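Local coordinates for protein mRNA nuclease HepT (Shewanella oneidensis MR-1, PDB 6M6U) that cleaves mRNA as the growth-inhibiting toxin of a type VII toxin-antitoxin pair, and is neutralized mostly through tri-AMPylation by its cognate antitoxin MntA, at residues Thr11-Ile16 against Gln125-Ile130. Residues are numbered along the deposited sequence; the frame is centred on the assembly and turned at random.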
loop_
_atom_site.group_PDB
_atom_site.type_symbol
_atom_site.label_atom_id
_atom_site.label_comp_id
_atom_site.label_asym_id
_atom_site.label_seq_id
_atom_site.Cartn_x
_atom_site.Cartn_y
_atom_site.Cartn_z
ATOM N N THR B 11 -14.959 -39.988 30.016
ATOM C CA THR B 11 -15.157 -38.768 30.794
ATOM C C THR B 11 -16.607 -38.621 31.241
ATOM O O THR B 11 -16.869 -38.246 32.390
ATOM C CB THR B 11 -14.709 -37.555 29.980
ATOM O OG1 THR B 11 -13.281 -37.557 29.892
ATOM C CG2 THR B 11 -15.174 -36.255 30.628
ATOM N N ILE B 12 -17.562 -38.910 30.352
ATOM C CA ILE B 12 -18.973 -38.855 30.728
ATOM C C ILE B 12 -19.247 -39.793 31.897
ATOM O O ILE B 12 -19.929 -39.431 32.863
ATOM C CB ILE B 12 -19.869 -39.184 29.521
ATOM C CG1 ILE B 12 -19.725 -38.109 28.446
ATOM C CG2 ILE B 12 -21.325 -39.319 29.959
ATOM C CD1 ILE B 12 -20.300 -38.495 27.104
ATOM N N LYS B 13 -18.701 -41.010 31.833
ATOM C CA LYS B 13 -18.893 -41.969 32.917
ATOM C C LYS B 13 -18.280 -41.464 34.217
ATOM O O LYS B 13 -18.943 -41.444 35.260
ATOM C CB LYS B 13 -18.308 -43.326 32.534
ATOM C CG LYS B 13 -19.160 -44.094 31.544
ATOM C CD LYS B 13 -18.433 -45.308 31.003
ATOM C CE LYS B 13 -19.338 -46.109 30.085
ATOM N NZ LYS B 13 -18.582 -47.130 29.310
ATOM N N ARG B 14 -17.007 -41.051 34.173
ATOM C CA ARG B 14 -16.355 -40.522 35.370
ATOM C C ARG B 14 -17.156 -39.385 35.984
ATOM O O ARG B 14 -17.268 -39.286 37.210
ATOM C CB ARG B 14 -14.942 -40.035 35.048
ATOM C CG ARG B 14 -13.863 -41.094 35.118
ATOM C CD ARG B 14 -12.496 -40.456 35.337
ATOM N NE ARG B 14 -12.344 -39.205 34.597
ATOM C CZ ARG B 14 -12.152 -39.125 33.282
ATOM N NH1 ARG B 14 -12.092 -40.229 32.547
ATOM N NH2 ARG B 14 -12.025 -37.940 32.698
ATOM N N CYS B 15 -17.735 -38.523 35.147
ATOM C CA CYS B 15 -18.408 -37.344 35.672
ATOM C C CYS B 15 -19.821 -37.642 36.166
ATOM O O CYS B 15 -20.300 -36.960 37.079
ATOM C CB CYS B 15 -18.436 -36.245 34.613
ATOM S SG CYS B 15 -16.789 -35.683 34.173
ATOM N N ILE B 16 -20.507 -38.635 35.589
ATOM C CA ILE B 16 -21.816 -39.030 36.115
ATOM C C ILE B 16 -21.661 -39.646 37.499
ATOM O O ILE B 16 -22.445 -39.364 38.417
ATOM C CB ILE B 16 -22.529 -39.999 35.155
ATOM C CG1 ILE B 16 -22.960 -39.279 33.878
ATOM C CG2 ILE B 16 -23.752 -40.616 35.828
ATOM C CD1 ILE B 16 -23.751 -40.158 32.941
ATOM N N GLN B 125 -27.575 -43.199 27.518
ATOM C CA GLN B 125 -28.222 -43.591 26.270
ATOM C C GLN B 125 -27.443 -43.076 25.063
ATOM O O GLN B 125 -27.293 -43.785 24.061
ATOM C CB GLN B 125 -29.659 -43.068 26.257
ATOM C CG GLN B 125 -30.517 -43.554 25.102
ATOM C CD GLN B 125 -31.925 -42.988 25.155
ATOM O OE1 GLN B 125 -32.400 -42.569 26.213
ATOM N NE2 GLN B 125 -32.598 -42.964 24.009
ATOM N N PHE B 126 -26.933 -41.845 25.146
ATOM C CA PHE B 126 -26.103 -41.300 24.075
ATOM C C PHE B 126 -24.808 -42.090 23.923
ATOM O O PHE B 126 -24.347 -42.330 22.801
ATOM C CB PHE B 126 -25.817 -39.823 24.360
ATOM C CG PHE B 126 -24.905 -39.170 23.367
ATOM C CD1 PHE B 126 -25.356 -38.848 22.099
ATOM C CD2 PHE B 126 -23.603 -38.849 23.711
ATOM C CE1 PHE B 126 -24.517 -38.230 21.186
ATOM C CE2 PHE B 126 -22.760 -38.232 22.802
ATOM C CZ PHE B 126 -23.219 -37.923 21.539
ATOM N N ILE B 127 -24.209 -42.505 25.042
ATOM C CA ILE B 127 -22.999 -43.322 24.991
ATOM C C ILE B 127 -23.268 -44.630 24.257
ATOM O O ILE B 127 -22.493 -45.049 23.389
ATOM C CB ILE B 127 -22.470 -43.584 26.413
ATOM C CG1 ILE B 127 -21.889 -42.311 27.025
ATOM C CG2 ILE B 127 -21.448 -44.716 26.413
ATOM C CD1 ILE B 127 -21.337 -42.523 28.414
ATOM N N ASP B 128 -24.378 -45.292 24.597
ATOM C CA ASP B 128 -24.650 -46.619 24.056
ATOM C C ASP B 128 -24.941 -46.568 22.560
ATOM O O ASP B 128 -24.452 -47.414 21.802
ATOM C CB ASP B 128 -25.810 -47.265 24.814
ATOM C CG ASP B 128 -25.472 -47.540 26.269
ATOM O OD1 ASP B 128 -26.402 -47.598 27.103
ATOM O OD2 ASP B 128 -24.271 -47.694 26.579
ATOM N N VAL B 129 -25.729 -45.588 22.116
ATOM C CA VAL B 129 -26.016 -45.455 20.689
ATOM C C VAL B 129 -24.737 -45.154 19.917
ATOM O O VAL B 129 -24.473 -45.740 18.861
ATOM C CB VAL B 129 -27.083 -44.372 20.451
ATOM C CG1 VAL B 129 -27.093 -43.961 19.002
ATOM C CG2 VAL B 129 -28.458 -44.877 20.863
ATOM N N ILE B 130 -23.921 -44.235 20.439
ATOM C CA ILE B 130 -22.709 -43.818 19.737
ATOM C C ILE B 130 -21.770 -45.000 19.542
ATOM O O ILE B 130 -21.278 -45.246 18.435
ATOM C CB ILE B 130 -22.017 -42.667 20.489
ATOM C CG1 ILE B 130 -22.797 -41.364 20.301
ATOM C CG2 ILE B 130 -20.576 -42.510 20.026
ATOM C CD1 ILE B 130 -23.162 -41.070 18.863
#
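Ile127, on helix 120-131, pushes its longer branch into the flank of helix 3-23, where Ile12 and Lys13 receive it. Its CB points at the partner helix, and CG1 sits beside the backbone N, anti to the carbonyl carbon (chi1 -71°). From there the branch runs on fully extended (chi2 -179°), which carries it out to the side chains of helix 3-23, across a gap of 8.3 Å between the CA atoms of Ile12 and Ile127. The two isoleucine side chains reach toward each other, tip to tip. Along the way CG1 of Ile127 has CD1 of Ile12 alongside it at 4.1 Å. The terminal methyl makes the closest contact: Ile127 CD1 settles 3.6 Å from Ile12 CG2 and 3.8 Å from Ile12 CB. Beta-branched isoleucine suits both places, being rigid near the helix and offering methyls in two directions; Ile12 also covers Ala49 and Cys50 of helix 33-60.

Lys13 closes the outer side with its hydrocarbon stem, its CG lying 4.1 Å from Ile127 CD1. Lysine fits this exposed border because its first methylene beyond CB can cover the isoleucine while the rest of the extended chain carries the amine outward. There NZ is 6.3 Å from Asp128 OD2, too far for a salt bridge, though the opposite charges may attract weakly. No hydrogen bond links the two segments; apolar packing joins them. The contact packs the first helix of the chain against the last, beside helix 33-60, within the all-helical bundle characteristic of HEPN-type ribonucleases.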